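L544 (Acanthamoeba polyphaga mimivirus, PDB 4AMQ) is a virion protein that probably acts as a metal-dependent nucleotidyl transferase, with a mixed-sheet nucleotidyltransferase-type domain joined to a helical domain. Local coordinates at residues G274-L279 with K313-D318; V281-Y286 with I305-D310; L295-A300 with D336-W341; I322-E327 with N342-Q347. One frame throughout, in Å; residues are numbered along the deposited sequence.

Interaction 1 (G274-L279 with K313-D318); sequences GLYKQL and KLNGID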
loop_
_atom_site.group_PDB
_atom_site.type_symbol
_atom_site.label_atom_id
_atom_site.label_comp_id
_atom_site.label_asym_id
_atom_site.label_seq_id
_atom_site.Cartn_x
_atom_site.Cartn_y
_atom_site.Cartn_z
ATOM N N GLY A 274 -3.018 16.309 5.127
ATOM C CA GLY A 274 -2.252 15.607 4.113
ATOM C C GLY A 274 -0.976 14.954 4.615
ATOM O O GLY A 274 -0.654 13.837 4.218
ATOM N N LEU A 275 -0.249 15.643 5.490
ATOM C CA LEU A 275 1.043 15.144 5.966
ATOM C C LEU A 275 0.885 13.965 6.930
ATOM O O LEU A 275 1.730 13.072 6.973
ATOM C CB LEU A 275 1.866 16.267 6.611
ATOM C CG LEU A 275 3.278 15.885 7.072
ATOM C CD1 LEU A 275 4.046 15.175 5.963
ATOM C CD2 LEU A 275 4.050 17.108 7.568
ATOM N N TYR A 276 -0.198 13.968 7.700
ATOM C CA TYR A 276 -0.512 12.838 8.568
ATOM C C TYR A 276 -0.672 11.559 7.750
ATOM O O TYR A 276 -0.173 10.503 8.131
ATOM C CB TYR A 276 -1.797 13.095 9.356
ATOM C CG TYR A 276 -1.713 14.223 10.359
ATOM C CD1 TYR A 276 -1.826 15.544 9.955
ATOM C CD2 TYR A 276 -1.535 13.965 11.712
ATOM C CE1 TYR A 276 -1.755 16.577 10.864
ATOM C CE2 TYR A 276 -1.464 14.996 12.631
ATOM C CZ TYR A 276 -1.575 16.300 12.199
ATOM O OH TYR A 276 -1.507 17.338 13.100
ATOM N N LYS A 277 -1.380 11.660 6.630
ATOM C CA LYS A 277 -1.619 10.502 5.774
ATOM C C LYS A 277 -0.335 10.055 5.078
ATOM O O LYS A 277 -0.076 8.861 4.947
ATOM C CB LYS A 277 -2.725 10.799 4.748
ATOM C CG LYS A 277 -2.852 9.771 3.633
ATOM C CD LYS A 277 -4.239 9.804 2.991
ATOM C CE LYS A 277 -4.582 11.168 2.408
ATOM N NZ LYS A 277 -3.769 11.491 1.203
ATOM N N GLN A 278 0.472 11.019 4.645
ATOM C CA GLN A 278 1.701 10.709 3.924
ATOM C C GLN A 278 2.695 9.984 4.828
ATOM O O GLN A 278 3.353 9.040 4.405
ATOM C CB GLN A 278 2.328 11.979 3.339
ATOM C CG GLN A 278 3.405 11.707 2.293
ATOM C CD GLN A 278 4.307 12.905 2.052
ATOM O OE1 GLN A 278 4.958 13.402 2.974
ATOM N NE2 GLN A 278 4.351 13.373 0.811
ATOM N N LEU A 279 2.790 10.430 6.077
ATOM C CA LEU A 279 3.672 9.794 7.052
ATOM C C LEU A 279 3.248 8.365 7.388
ATOM O O LEU A 279 4.095 7.514 7.649
ATOM C CB LEU A 279 3.780 10.638 8.325
ATOM C CG LEU A 279 4.753 11.815 8.243
ATOM C CD1 LEU A 279 4.682 12.660 9.507
ATOM C CD2 LEU A 279 6.176 11.318 8.001
ATOM N N LYS A 313 6.196 18.804 12.121
ATOM C CA LYS A 313 5.189 19.663 11.510
ATOM C C LYS A 313 3.789 19.277 11.976
ATOM O O LYS A 313 2.843 20.051 11.834
ATOM C CB LYS A 313 5.266 19.593 9.984
ATOM C CG LYS A 313 6.638 19.905 9.403
ATOM C CD LYS A 313 6.527 20.246 7.925
ATOM C CE LYS A 313 7.885 20.532 7.305
ATOM N NZ LYS A 313 8.637 19.284 7.002
ATOM N N LEU A 314 3.666 18.078 12.534
ATOM C CA LEU A 314 2.380 17.578 13.005
ATOM C C LEU A 314 2.035 18.133 14.383
ATOM O O LEU A 314 2.869 18.766 15.035
ATOM C CB LEU A 314 2.385 16.050 13.056
ATOM C CG LEU A 314 2.661 15.302 11.752
ATOM C CD1 LEU A 314 2.475 13.809 11.967
ATOM C CD2 LEU A 314 1.749 15.801 10.640
ATOM N N ASN A 315 0.802 17.892 14.821
ATOM C CA ASN A 315 0.361 18.311 16.145
ATOM C C ASN A 315 -0.210 17.142 16.943
ATOM O O ASN A 315 -0.884 16.275 16.386
ATOM C CB ASN A 315 -0.675 19.434 16.036
ATOM C CG ASN A 315 -0.117 20.681 15.373
ATOM O OD1 ASN A 315 -0.552 21.068 14.287
ATOM N ND2 ASN A 315 0.848 21.320 16.025
ATOM N N GLY A 316 0.069 17.120 18.244
ATOM C CA GLY A 316 -0.456 16.090 19.124
ATOM C C GLY A 316 0.379 14.823 19.174
ATOM O O GLY A 316 -0.079 13.787 19.653
ATOM N N ILE A 317 1.614 14.902 18.688
ATOM C CA ILE A 317 2.477 13.728 18.625
ATOM C C ILE A 317 3.314 13.578 19.891
ATOM O O ILE A 317 3.902 14.543 20.377
ATOM C CB ILE A 317 3.407 13.773 17.388
ATOM C CG1 ILE A 317 2.578 13.842 16.107
ATOM C CG2 ILE A 317 4.308 12.548 17.344
ATOM C CD1 ILE A 317 1.627 12.677 15.949
ATOM N N ASP A 318 3.355 12.362 20.424
ATOM C CA ASP A 318 4.213 12.060 21.561
ATOM C C ASP A 318 5.669 12.079 21.117
ATOM O O ASP A 318 6.197 11.070 20.651
ATOM C CB ASP A 318 3.858 10.694 22.148
ATOM C CG ASP A 318 4.716 10.333 23.341
ATOM O OD1 ASP A 318 5.383 11.235 23.886
ATOM O OD2 ASP A 318 4.718 9.150 23.738
HETATM O O HOH W 1 -0.256 19.905 11.675
#
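Tyr276 carries its ring beside its own backbone N, with CG anti to the carbonyl carbon (chi1 -66°), and this turns one ring face to Leu314. Leu314 has the same first torsion (chi1 -59°). Leu314 CD2 lies over the centre of the Tyr276 ring, 3.5 Å from the centroid and 7° off the ring normal. This is a CH-pi contact. The two side chains run past each other in opposite directions, and the phenol end of Tyr276 reaches the backbone beyond Leu314. There Asn315 N donates to Tyr276 OH at 2.9 Å. A water links the same hydroxyl to Lys313 O and Asn315 OD1, giving up its hydrogens to the latter two. The hydroxyl of this buried tyrosine thus has three partners: Asn315 N, the water and Gln359 NE2. The contact joins the first turns of helix 274-292 to the loop between helices 297-311 and 319-331, within the helical domain of L544. The other branch of Leu314 meets Leu279 tip to tip, with Leu314 CD1 and Leu279 CD1 3.5 Å apart, a tight fit. Leu275 closes the other flank of the contact. Leu275 CG packs on Leu314 CD2 at 3.9 Å. Leu275 CD2 touches Lys313 CB at 3.7 Å, and these two side chains cross at about a right angle. The lysine end turns to Asp310 in a salt bridge.

Interaction 2 (V281-Y286 with I305-D310); sequences VRIDSY and ISIIKD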
loop_
_atom_site.group_PDB
_atom_site.type_symbol
_atom_site.label_atom_id
_atom_site.label_comp_id
_atom_site.label_asym_id
_atom_site.label_seq_id
_atom_site.Cartn_x
_atom_site.Cartn_y
_atom_site.Cartn_z
ATOM N N VAL A 281 1.681 6.316 5.236
ATOM C CA VAL A 281 2.085 5.568 4.048
ATOM C C VAL A 281 3.597 5.339 4.013
ATOM O O VAL A 281 4.068 4.282 3.590
ATOM C CB VAL A 281 1.661 6.296 2.758
ATOM C CG1 VAL A 281 2.248 5.603 1.546
ATOM C CG2 VAL A 281 0.135 6.371 2.659
ATOM N N ARG A 282 4.353 6.340 4.456
ATOM C CA ARG A 282 5.808 6.263 4.441
ATOM C C ARG A 282 6.307 5.240 5.462
ATOM O O ARG A 282 7.295 4.553 5.226
ATOM C CB ARG A 282 6.418 7.647 4.682
ATOM C CG ARG A 282 6.228 8.611 3.506
ATOM C CD ARG A 282 6.383 10.073 3.913
ATOM N NE ARG A 282 7.641 10.336 4.609
ATOM C CZ ARG A 282 8.025 11.538 5.030
ATOM N NH1 ARG A 282 7.254 12.597 4.819
ATOM N NH2 ARG A 282 9.183 11.681 5.661
ATOM N N ILE A 283 5.607 5.132 6.587
ATOM C CA ILE A 283 5.899 4.096 7.576
ATOM C C ILE A 283 5.510 2.711 7.045
ATOM O O ILE A 283 6.209 1.731 7.292
ATOM C CB ILE A 283 5.179 4.371 8.909
ATOM C CG1 ILE A 283 5.787 5.596 9.598
ATOM C CG2 ILE A 283 5.263 3.162 9.824
ATOM C CD1 ILE A 283 4.987 6.094 10.779
ATOM N N ASP A 284 4.402 2.629 6.310
ATOM C CA ASP A 284 4.033 1.381 5.636
ATOM C C ASP A 284 5.098 0.944 4.619
ATOM O O ASP A 284 5.350 -0.244 4.447
ATOM C CB ASP A 284 2.682 1.518 4.938
ATOM C CG ASP A 284 1.514 1.419 5.893
ATOM O OD1 ASP A 284 1.636 0.727 6.928
ATOM O OD2 ASP A 284 0.464 2.024 5.594
ATOM N N SER A 285 5.718 1.911 3.949
ATOM C CA SER A 285 6.798 1.618 3.006
ATOM C C SER A 285 7.997 0.957 3.695
ATOM O O SER A 285 8.554 -0.018 3.191
ATOM C CB SER A 285 7.234 2.891 2.282
ATOM O OG SER A 285 6.183 3.388 1.478
ATOM N N TYR A 286 8.387 1.492 4.850
ATOM C CA TYR A 286 9.441 0.891 5.660
ATOM C C TYR A 286 9.079 -0.561 5.964
ATOM O O TYR A 286 9.839 -1.480 5.656
ATOM C CB TYR A 286 9.606 1.689 6.958
ATOM C CG TYR A 286 10.820 1.335 7.797
ATOM C CD1 TYR A 286 10.869 0.152 8.528
ATOM C CD2 TYR A 286 11.910 2.193 7.868
ATOM C CE1 TYR A 286 11.972 -0.165 9.302
ATOM C CE2 TYR A 286 13.020 1.882 8.638
ATOM C CZ TYR A 286 13.042 0.705 9.354
ATOM O OH TYR A 286 14.142 0.399 10.116
ATOM N N ILE A 305 15.303 9.402 8.794
ATOM C CA ILE A 305 15.696 10.807 8.794
ATOM C C ILE A 305 14.588 11.716 8.264
ATOM O O ILE A 305 14.315 12.772 8.843
ATOM C CB ILE A 305 16.979 11.029 7.982
ATOM C CG1 ILE A 305 18.193 10.567 8.796
ATOM C CG2 ILE A 305 17.114 12.493 7.592
ATOM C CD1 ILE A 305 19.520 10.721 8.075
ATOM N N SER A 306 13.949 11.309 7.169
ATOM C CA SER A 306 12.879 12.110 6.587
ATOM C C SER A 306 11.689 12.208 7.532
ATOM O O SER A 306 11.007 13.230 7.575
ATOM C CB SER A 306 12.428 11.538 5.238
ATOM O OG SER A 306 11.674 10.350 5.412
ATOM N N ILE A 307 11.443 11.141 8.286
ATOM C CA ILE A 307 10.296 11.090 9.189
ATOM C C ILE A 307 10.510 11.969 10.417
ATOM O O ILE A 307 9.595 12.658 10.867
ATOM C CB ILE A 307 9.987 9.643 9.629
ATOM C CG1 ILE A 307 9.398 8.847 8.459
ATOM C CG2 ILE A 307 9.033 9.630 10.816
ATOM C CD1 ILE A 307 8.963 7.442 8.826
ATOM N N ILE A 308 11.727 11.940 10.952
ATOM C CA ILE A 308 12.096 12.761 12.100
ATOM C C ILE A 308 11.902 14.242 11.803
ATOM O O ILE A 308 11.364 14.982 12.626
ATOM C CB ILE A 308 13.564 12.522 12.521
ATOM C CG1 ILE A 308 13.755 11.089 13.013
ATOM C CG2 ILE A 308 13.971 13.499 13.609
ATOM C CD1 ILE A 308 12.861 10.720 14.172
ATOM N N LYS A 309 12.336 14.668 10.621
ATOM C CA LYS A 309 12.173 16.055 10.198
ATOM C C LYS A 309 10.703 16.459 10.063
ATOM O O LYS A 309 10.292 17.504 10.561
ATOM C CB LYS A 309 12.897 16.306 8.872
ATOM C CG LYS A 309 12.588 17.666 8.255
ATOM C CD LYS A 309 13.351 17.886 6.956
ATOM C CE LYS A 309 13.143 19.301 6.415
ATOM N NZ LYS A 309 11.747 19.552 5.950
ATOM N N ASP A 310 9.915 15.625 9.392
ATOM C CA ASP A 310 8.535 15.979 9.052
ATOM C C ASP A 310 7.547 15.827 10.206
ATOM O O ASP A 310 6.525 16.510 10.248
ATOM C CB ASP A 310 8.057 15.168 7.846
ATOM C CG ASP A 310 8.829 15.496 6.587
ATOM O OD1 ASP A 310 9.435 16.585 6.534
ATOM O OD2 ASP A 310 8.823 14.670 5.652
HETATM O O HOH W 2 9.731 8.486 4.384
#
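Arg282 and Asp310 form the salt bridge of this contact. Arg282 points both end nitrogens at a single oxygen, Asp310 OD2. Asp310 OD2 takes the bond from Arg282 NH1, at 2.7 Å, on its anti lone pair. Arg282 NH2 is 3.0 Å from the same Asp310 OD2 and meets it on the anti side, but 32° out of the carboxylate plane. The acceptor stays close to the guanidinium plane in both bonds, while the two flat groups stand almost perpendicular, at 88°. The bend of the arginine chain at chi3 turns the guanidinium edge to helix 305-310. Lys309 NZ makes a long ion pair with Asp310 OD1, and the nearby positive charges would probably favour the carboxylate form.

Further hydrogen bonds fix the arginine. Arg282 NH2 makes a weak one to Ser306 OG at 2.8 Å. A water accepts from Arg282 NE and donates to Ser306 OG, so the water and the weak bond both link Arg282 to the Ser306 hydroxyl. That hydroxyl also bonds to Ile303 O, and Gln278 OE1 takes a further bond from Arg282 NH1.

Apolar contact is slight. Ile283 CG1 meets Ile307 CD1 at 3.8 Å, the two side chains crossing at about a right angle. The helix segments run nearly antiparallel, at 159°, with axes 11.3 Å apart. Arg282 spans this distance with its long side chain. The result is a buried arginine-aspartate pair, extended by lysines toward the surface, between the successive antiparallel helices 274-292 and 297-311 of the helical domain.

Interaction 3 (L295-A300 with D336-W341); sequences LDLDTA and DKIIAW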
loop_
_atom_site.group_PDB
_atom_site.type_symbol
_atom_site.label_atom_id
_atom_site.label_comp_id
_atom_site.label_asym_id
_atom_site.label_seq_id
_atom_site.Cartn_x
_atom_site.Cartn_y
_atom_site.Cartn_z
ATOM N N LEU A 295 15.156 -4.181 2.741
ATOM C CA LEU A 295 15.539 -2.912 3.350
ATOM C C LEU A 295 16.984 -2.964 3.835
ATOM O O LEU A 295 17.300 -3.690 4.772
ATOM C CB LEU A 295 14.616 -2.579 4.527
ATOM C CG LEU A 295 14.738 -1.171 5.116
ATOM C CD1 LEU A 295 14.411 -0.122 4.065
ATOM C CD2 LEU A 295 13.837 -1.005 6.334
ATOM N N ASP A 296 17.867 -2.209 3.191
ATOM C CA ASP A 296 19.228 -2.079 3.690
ATOM C C ASP A 296 19.324 -0.886 4.641
ATOM O O ASP A 296 18.402 -0.069 4.726
ATOM C CB ASP A 296 20.245 -1.984 2.544
ATOM C CG ASP A 296 20.075 -0.734 1.706
ATOM O OD1 ASP A 296 19.037 -0.061 1.843
ATOM O OD2 ASP A 296 20.980 -0.429 0.901
ATOM N N LEU A 297 20.429 -0.802 5.373
ATOM C CA LEU A 297 20.583 0.225 6.399
ATOM C C LEU A 297 20.449 1.621 5.811
ATOM O O LEU A 297 19.747 2.470 6.359
ATOM C CB LEU A 297 21.930 0.080 7.116
ATOM C CG LEU A 297 22.221 1.129 8.193
ATOM C CD1 LEU A 297 21.085 1.184 9.198
ATOM C CD2 LEU A 297 23.546 0.845 8.894
ATOM N N ASP A 298 21.129 1.851 4.694
ATOM C CA ASP A 298 21.123 3.154 4.042
ATOM C C ASP A 298 19.711 3.631 3.690
ATOM O O ASP A 298 19.397 4.811 3.823
ATOM C CB ASP A 298 22.014 3.128 2.799
ATOM C CG ASP A 298 21.733 4.279 1.854
ATOM O OD1 ASP A 298 22.051 5.435 2.206
ATOM O OD2 ASP A 298 21.202 4.025 0.752
ATOM N N THR A 299 18.857 2.713 3.252
ATOM C CA THR A 299 17.489 3.076 2.905
ATOM C C THR A 299 16.659 3.290 4.166
ATOM O O THR A 299 15.868 4.231 4.243
ATOM C CB THR A 299 16.827 2.023 1.997
ATOM O OG1 THR A 299 17.585 1.899 0.788
ATOM C CG2 THR A 299 15.399 2.428 1.656
ATOM N N ALA A 300 16.854 2.423 5.158
ATOM C CA ALA A 300 16.154 2.560 6.431
ATOM C C ALA A 300 16.478 3.902 7.068
ATOM O O ALA A 300 15.600 4.575 7.604
ATOM C CB ALA A 300 16.526 1.423 7.377
ATOM N N ASP A 336 20.265 -4.643 13.884
ATOM C CA ASP A 336 19.597 -4.389 15.156
ATOM C C ASP A 336 18.944 -3.012 15.152
ATOM O O ASP A 336 17.856 -2.828 15.690
ATOM C CB ASP A 336 20.580 -4.508 16.323
ATOM C CG ASP A 336 20.976 -5.943 16.607
ATOM O OD1 ASP A 336 20.222 -6.856 16.212
ATOM O OD2 ASP A 336 22.036 -6.160 17.229
ATOM N N LYS A 337 19.626 -2.051 14.540
ATOM C CA LYS A 337 19.099 -0.704 14.383
ATOM C C LYS A 337 17.829 -0.690 13.520
ATOM O O LYS A 337 16.829 -0.056 13.877
ATOM C CB LYS A 337 20.173 0.204 13.779
ATOM C CG LYS A 337 19.776 1.660 13.679
ATOM C CD LYS A 337 20.842 2.481 12.957
ATOM C CE LYS A 337 22.066 2.715 13.819
ATOM N NZ LYS A 337 22.993 3.701 13.188
ATOM N N ILE A 338 17.870 -1.395 12.392
ATOM C CA ILE A 338 16.724 -1.469 11.479
ATOM C C ILE A 338 15.495 -2.046 12.184
ATOM O O ILE A 338 14.376 -1.541 12.035
ATOM C CB ILE A 338 17.043 -2.340 10.242
ATOM C CG1 ILE A 338 18.271 -1.797 9.501
ATOM C CG2 ILE A 338 15.844 -2.416 9.310
ATOM C CD1 ILE A 338 18.603 -2.547 8.212
ATOM N N ILE A 339 15.722 -3.107 12.949
ATOM C CA ILE A 339 14.678 -3.771 13.721
ATOM C C ILE A 339 14.100 -2.881 14.826
ATOM O O ILE A 339 12.882 -2.763 14.961
ATOM C CB ILE A 339 15.226 -5.069 14.343
ATOM C CG1 ILE A 339 15.590 -6.062 13.235
ATOM C CG2 ILE A 339 14.221 -5.670 15.320
ATOM C CD1 ILE A 339 16.463 -7.214 13.705
ATOM N N ALA A 340 14.975 -2.265 15.618
ATOM C CA ALA A 340 14.539 -1.376 16.693
ATOM C C ALA A 340 13.712 -0.222 16.135
ATOM O O ALA A 340 12.689 0.153 16.706
ATOM C CB ALA A 340 15.728 -0.850 17.468
ATOM N N TRP A 341 14.168 0.340 15.018
ATOM C CA TRP A 341 13.419 1.378 14.318
ATOM C C TRP A 341 12.040 0.882 13.901
ATOM O O TRP A 341 11.045 1.577 14.074
ATOM C CB TRP A 341 14.180 1.840 13.078
ATOM C CG TRP A 341 15.228 2.850 13.351
ATOM C CD1 TRP A 341 15.330 3.660 14.449
ATOM C CD2 TRP A 341 16.353 3.181 12.517
ATOM N NE1 TRP A 341 16.435 4.469 14.342
ATOM C CE2 TRP A 341 17.073 4.185 13.164
ATOM C CE3 TRP A 341 16.792 2.700 11.275
ATOM C CZ2 TRP A 341 18.231 4.741 12.614
ATOM C CZ3 TRP A 341 17.941 3.251 10.739
ATOM C CH2 TRP A 341 18.645 4.260 11.403
#
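Ile338 points from helix 334-368 into the start of helix 297-311, and its side chain packs against Leu295, Leu297 and Ala300. Its CG1 stands beside the backbone N and anti to the carbonyl carbon (chi1 -57°), and the extended second torsion (chi2 -176°) then carries CD1 up to the backbone. Ile338 CD1 lies 3.8 Å from Leu297 N and 3.9 Å from Leu295 O. The CG2 branch of Ile338 faces Leu295 CD2 at 3.9 Å, the two side chains sliding past each other in opposite directions.

Leu297 crosses Trp341 at about a right angle. Leu297 CD1 is 4.1 Å from Trp341 CZ3. Leu297 CD1 also touches Lys337 CD at 4.0 Å, where the aliphatic chains meet obliquely. Within its own helix, Lys337 lays CG over one face of the Trp341 ring, toward the rim, so the lysine stem packs both on the indole and on Leu297. Ala300 CB reaches Trp341 CZ3 at 4.1 Å. The small side chain is consistent with the close backbones, the CA atoms of Ala300 and Ile338 being 6.5 Å apart.

No hydrogen bond spans the two segments. The turn that bears Leu295 and Leu297 is instead braced by Asp296, whose OD1 accepts from both Thr299 N and Thr299 OG1. The contact thus combines an aspartate N-cap with apolar helix packing, and joins the beginning of helix 297-311 to the early turns of helix 334-368 in the helical domain.

Interaction 4 (I322-E327 with N342-Q347); sequences IDKIQE and NTLLTQ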
loop_
_atom_site.group_PDB
_atom_site.type_symbol
_atom_site.label_atom_id
_atom_site.label_comp_id
_atom_site.label_asym_id
_atom_site.label_seq_id
_atom_site.Cartn_x
_atom_site.Cartn_y
_atom_site.Cartn_z
ATOM N N ILE A 322 10.001 9.987 19.253
ATOM C CA ILE A 322 11.072 10.524 18.422
ATOM C C ILE A 322 12.426 10.456 19.132
ATOM O O ILE A 322 13.432 10.056 18.533
ATOM C CB ILE A 322 10.778 11.981 18.002
ATOM C CG1 ILE A 322 9.426 12.067 17.282
ATOM C CG2 ILE A 322 11.915 12.539 17.148
ATOM C CD1 ILE A 322 9.307 11.150 16.079
ATOM N N ASP A 323 12.452 10.845 20.405
ATOM C CA ASP A 323 13.678 10.772 21.197
ATOM C C ASP A 323 14.183 9.331 21.305
ATOM O O ASP A 323 15.385 9.079 21.229
ATOM C CB ASP A 323 13.463 11.360 22.595
ATOM C CG ASP A 323 13.141 12.844 22.563
ATOM O OD1 ASP A 323 13.416 13.489 21.527
ATOM O OD2 ASP A 323 12.619 13.367 23.572
ATOM N N LYS A 324 13.262 8.387 21.486
ATOM C CA LYS A 324 13.611 6.969 21.525
ATOM C C LYS A 324 14.229 6.500 20.205
ATOM O O LYS A 324 15.107 5.638 20.191
ATOM C CB LYS A 324 12.384 6.116 21.856
ATOM C CG LYS A 324 11.911 6.231 23.294
ATOM C CD LYS A 324 11.090 5.010 23.720
ATOM C CE LYS A 324 9.791 4.876 22.947
ATOM N NZ LYS A 324 9.055 3.621 23.301
ATOM N N ILE A 325 13.768 7.070 19.096
ATOM C CA ILE A 325 14.299 6.714 17.785
ATOM C C ILE A 325 15.721 7.245 17.616
ATOM O O ILE A 325 16.571 6.576 17.029
ATOM C CB ILE A 325 13.373 7.208 16.647
ATOM C CG1 ILE A 325 12.191 6.252 16.479
ATOM C CG2 ILE A 325 14.119 7.318 15.337
ATOM C CD1 ILE A 325 11.048 6.820 15.659
ATOM N N GLN A 326 15.980 8.437 18.146
ATOM C CA GLN A 326 17.315 9.016 18.088
ATOM C C GLN A 326 18.306 8.201 18.918
ATOM O O GLN A 326 19.428 7.966 18.483
ATOM C CB GLN A 326 17.290 10.473 18.551
ATOM C CG GLN A 326 18.613 11.200 18.378
ATOM C CD GLN A 326 19.071 11.258 16.929
ATOM O OE1 GLN A 326 18.351 11.746 16.056
ATOM N NE2 GLN A 326 20.271 10.750 16.667
ATOM N N GLU A 327 17.889 7.759 20.101
ATOM C CA GLU A 327 18.759 6.950 20.953
ATOM C C GLU A 327 19.083 5.592 20.336
ATOM O O GLU A 327 20.136 5.021 20.613
ATOM C CB GLU A 327 18.155 6.774 22.347
ATOM C CG GLU A 327 17.930 8.087 23.090
ATOM C CD GLU A 327 19.216 8.853 23.324
ATOM O OE1 GLU A 327 20.270 8.211 23.528
ATOM O OE2 GLU A 327 19.173 10.099 23.294
ATOM N N ASN A 342 11.989 -0.315 13.332
ATOM C CA ASN A 342 10.728 -0.869 12.860
ATOM C C ASN A 342 9.737 -0.940 14.017
ATOM O O ASN A 342 8.580 -0.552 13.886
ATOM C CB ASN A 342 10.947 -2.253 12.243
ATOM C CG ASN A 342 9.739 -2.746 11.459
ATOM O OD1 ASN A 342 9.100 -1.988 10.731
ATOM N ND2 ASN A 342 9.421 -4.027 11.611
ATOM N N THR A 343 10.215 -1.420 15.160
ATOM C CA THR A 343 9.409 -1.502 16.372
ATOM C C THR A 343 8.889 -0.132 16.809
ATOM O O THR A 343 7.710 0.024 17.126
ATOM C CB THR A 343 10.211 -2.138 17.523
ATOM O OG1 THR A 343 10.451 -3.518 17.227
ATOM C CG2 THR A 343 9.451 -2.029 18.839
ATOM N N LEU A 344 9.772 0.861 16.818
ATOM C CA LEU A 344 9.388 2.208 17.229
ATOM C C LEU A 344 8.471 2.907 16.222
ATOM O O LEU A 344 7.637 3.725 16.604
ATOM C CB LEU A 344 10.629 3.056 17.516
ATOM C CG LEU A 344 11.387 2.613 18.771
ATOM C CD1 LEU A 344 12.792 3.189 18.804
ATOM C CD2 LEU A 344 10.610 2.988 20.029
ATOM N N LEU A 345 8.622 2.586 14.942
ATOM C CA LEU A 345 7.751 3.164 13.921
ATOM C C LEU A 345 6.320 2.670 14.094
ATOM O O LEU A 345 5.375 3.316 13.649
ATOM C CB LEU A 345 8.258 2.849 12.509
ATOM C CG LEU A 345 9.491 3.624 12.036
ATOM C CD1 LEU A 345 9.861 3.225 10.612
ATOM C CD2 LEU A 345 9.263 5.127 12.130
ATOM N N THR A 346 6.166 1.525 14.749
ATOM C CA THR A 346 4.840 0.979 15.016
ATOM C C THR A 346 4.099 1.820 16.055
ATOM O O THR A 346 2.911 2.107 15.900
ATOM C CB THR A 346 4.912 -0.486 15.474
ATOM O OG1 THR A 346 5.374 -1.299 14.387
ATOM C CG2 THR A 346 3.539 -0.976 15.919
ATOM N N GLN A 347 4.802 2.215 17.112
ATOM C CA GLN A 347 4.230 3.113 18.107
ATOM C C GLN A 347 3.882 4.447 17.465
ATOM O O GLN A 347 2.806 4.997 17.698
ATOM C CB GLN A 347 5.208 3.339 19.261
ATOM C CG GLN A 347 5.528 2.090 20.059
ATOM C CD GLN A 347 6.692 2.295 21.013
ATOM O OE1 GLN A 347 6.745 3.285 21.745
ATOM N NE2 GLN A 347 7.637 1.361 21.001
#
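Helix segments 322-327 and 342-347 run almost exactly antiparallel, at 174°, with axes 10.0 Å apart and Ile325 lying nearest to Leu344. Leu344 fills the centre of the contact. Leu344 CB packs on Ile325 CG1 at 3.7 Å, the two side chains running past each other in opposite directions. One branch, Leu344 CD1, rests against the backbone of Lys324, 3.6 Å from Lys324 O. The other branch, Leu344 CD2, lies 3.6 Å from Lys324 CE. This is an antiparallel helical hairpin of the helical domain, made by helix 319-331 and the first half of helix 334-368. Its inner side is apolar and meets helix 297-311, where Ile304 and Ile308 touch Ile325. Ile325 CD1 also reaches Leu345 CD2, at 4.3 Å, a looser contact.

A polar link lies at the more exposed side. The Lys324 chain bends at chi3 (-65°) and passes over Leu344 to Gln347. Lys324 NZ donates to Gln347 OE1 at 2.8 Å, in the carbonyl plane and on a lone pair, with a C=O to donor angle of 117°. Gln347 is extended beyond CG and meets the lysine at about a right angle.

After the nucleotidyltransferase domain and two earlier helices, the chain enters helix 274-292, which supplies one side of interactions 1 and 2. Interaction 2 closes the turn to helix 297-311. Interaction 1 closes a longer loop that encloses it, bringing the stretch after helix 297-311 back to the start of helix 274-292. Interaction 3 opens at residue 295 and closes on helix 334-368, so it crosses both. Interaction 4 pairs helices 319-331 and 334-368; it follows 1 and 2 in series and crosses 3. Tyr286 bridges interactions 2, 3 and 4 by touching Leu295, Ala300, Trp341 and Leu345. Leu275 and Leu279 join interaction 1 to 2. The four interactions tie helices 274-292, 297-311, 319-331 and 334-368 into one bundle.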